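Local coordinates for protein formyltransferase PseJ (Anoxybacillus kamchatkensis G10, PDB 6EDK) that belongs to the formyltransferase family, with a mixed beta-sheet domain flanked by helices and a ligand pocket, at residues Met163-Trp166 with Pro167-Arg170. Residues are numbered along the deposited sequence; the frame is centred on the assembly and turned at random.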
loop_
_atom_site.group_PDB
_atom_site.type_symbol
_atom_site.label_atom_id
_atom_site.label_comp_id
_atom_site.label_asym_id
_atom_site.label_seq_id
_atom_site.Cartn_x
_atom_site.Cartn_y
_atom_site.Cartn_z
ATOM N N MET A 163 10.122 5.063 4.956
ATOM C CA MET A 163 11.520 5.550 5.103
ATOM C C MET A 163 12.005 5.350 6.510
ATOM O O MET A 163 13.207 5.105 6.723
ATOM C CB MET A 163 11.623 7.024 4.719
ATOM C CG MET A 163 11.411 7.301 3.230
ATOM S SD MET A 163 11.725 8.950 2.523
ATOM C CE MET A 163 10.323 9.856 3.206
ATOM N N GLU A 164 11.099 5.480 7.505
ATOM C CA GLU A 164 11.515 5.229 8.879
ATOM C C GLU A 164 11.970 3.805 9.080
ATOM O O GLU A 164 12.948 3.569 9.814
ATOM C CB GLU A 164 10.391 5.548 9.857
ATOM C CG GLU A 164 10.676 5.233 11.305
ATOM C CD GLU A 164 9.525 5.673 12.201
ATOM O OE1 GLU A 164 8.578 6.342 11.681
ATOM O OE2 GLU A 164 9.600 5.394 13.406
ATOM N N TYR A 165 11.321 2.844 8.430
ATOM C CA TYR A 165 11.615 1.433 8.731
ATOM C C TYR A 165 12.442 0.732 7.652
ATOM O O TYR A 165 12.936 -0.367 7.889
ATOM C CB TYR A 165 10.321 0.639 8.971
ATOM C CG TYR A 165 9.742 0.867 10.341
ATOM C CD1 TYR A 165 10.156 0.137 11.430
ATOM C CD2 TYR A 165 8.808 1.865 10.560
ATOM C CE1 TYR A 165 9.651 0.355 12.683
ATOM C CE2 TYR A 165 8.250 2.079 11.881
ATOM C CZ TYR A 165 8.707 1.300 12.917
ATOM O OH TYR A 165 8.232 1.465 14.210
ATOM N N TRP A 166 12.631 1.358 6.498
ATOM C CA TRP A 166 13.400 0.687 5.457
ATOM C C TRP A 166 14.797 0.274 5.902
ATOM O O TRP A 166 15.206 -0.832 5.526
ATOM C CB TRP A 166 13.504 1.593 4.260
ATOM C CG TRP A 166 14.320 0.995 3.086
ATOM C CD1 TRP A 166 15.472 1.554 2.542
ATOM C CD2 TRP A 166 14.060 -0.197 2.368
ATOM N NE1 TRP A 166 15.926 0.746 1.508
ATOM C CE2 TRP A 166 15.078 -0.325 1.375
ATOM C CE3 TRP A 166 13.079 -1.176 2.440
ATOM C CZ2 TRP A 166 15.105 -1.371 0.498
ATOM C CZ3 TRP A 166 13.119 -2.220 1.561
ATOM C CH2 TRP A 166 14.121 -2.297 0.579
ATOM N N PRO A 167 15.555 1.064 6.664
ATOM C CA PRO A 167 16.882 0.559 7.126
ATOM C C PRO A 167 16.825 -0.800 7.797
ATOM O O PRO A 167 17.784 -1.564 7.688
ATOM C CB PRO A 167 17.369 1.635 8.098
ATOM C CG PRO A 167 16.703 2.922 7.616
ATOM C CD PRO A 167 15.314 2.453 7.147
ATOM N N LEU A 168 15.750 -1.116 8.505
ATOM C CA LEU A 168 15.555 -2.438 9.070
ATOM C C LEU A 168 15.025 -3.420 8.039
ATOM O O LEU A 168 15.524 -4.537 7.950
ATOM C CB LEU A 168 14.603 -2.362 10.277
ATOM C CG LEU A 168 15.132 -1.540 11.471
ATOM C CD1 LEU A 168 14.048 -1.301 12.496
ATOM C CD2 LEU A 168 16.323 -2.232 12.151
ATOM N N ILE A 169 13.964 -3.045 7.289
ATOM C CA ILE A 169 13.388 -3.966 6.325
ATOM C C ILE A 169 14.445 -4.409 5.318
ATOM O O ILE A 169 14.469 -5.559 4.869
ATOM C CB ILE A 169 12.203 -3.311 5.592
ATOM C CG1 ILE A 169 11.139 -2.954 6.596
ATOM C CG2 ILE A 169 11.668 -4.270 4.504
ATOM C CD1 ILE A 169 10.003 -2.080 5.980
ATOM N N ARG A 170 15.310 -3.475 4.933
ATOM C CA ARG A 170 16.340 -3.739 3.932
ATOM C C ARG A 170 17.216 -4.928 4.310
ATOM O O ARG A 170 17.780 -5.589 3.434
ATOM C CB ARG A 170 17.201 -2.486 3.815
ATOM C CG ARG A 170 18.095 -2.481 2.668
ATOM C CD ARG A 170 18.701 -1.118 2.601
ATOM N NE ARG A 170 19.907 -1.183 1.790
ATOM C CZ ARG A 170 21.113 -1.418 2.286
ATOM N NH1 ARG A 170 21.275 -1.575 3.611
ATOM N NH2 ARG A 170 22.154 -1.472 1.465
#
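M163 O lies 3.4 Å from P167 CD, in the place where an i+4 amide N-H would otherwise dock. Proline has no such hydrogen, and the N of L168 also makes no bond to E164 O, so helix 147-169 kinks here, near its C-terminal end. Helical bonding resumes at Y165, whose O accepts a nearly linear bond from I169 N (2.9 Å, 171°) in the carbonyl plane, plus a weak, bent one from L168 N. The Y165 side chain adds two apolar touches, CB on I169 CD1 (4.1 Å) and CD1 on L168 CD1. W166 carries most of the contact. With CG anti to the backbone N (chi1 179°), its indole runs beside the turn that follows, and R170 CB sits over one face, 4.1 Å from the six-membered ring centroid, a CH-pi contact. R170 CG is likewise anti to its backbone N and the chain continues straight, which brings CD within 3.5 Å of W166 NE1, while I169 CG2 touches the indole at CZ3 (3.9 Å). R170 N bonds to W166 O (2.7 Å). Beyond the helix, F68 of strand 68-71 and F45, from the loop after helix 36-43, meet the indole edge-to-face. CB of R170 thus covers the aromatic face and CD packs by NE1, while the extended chain carries NE onward to a salt bridge with D47, so one side chain joins apolar packing to charge pairing.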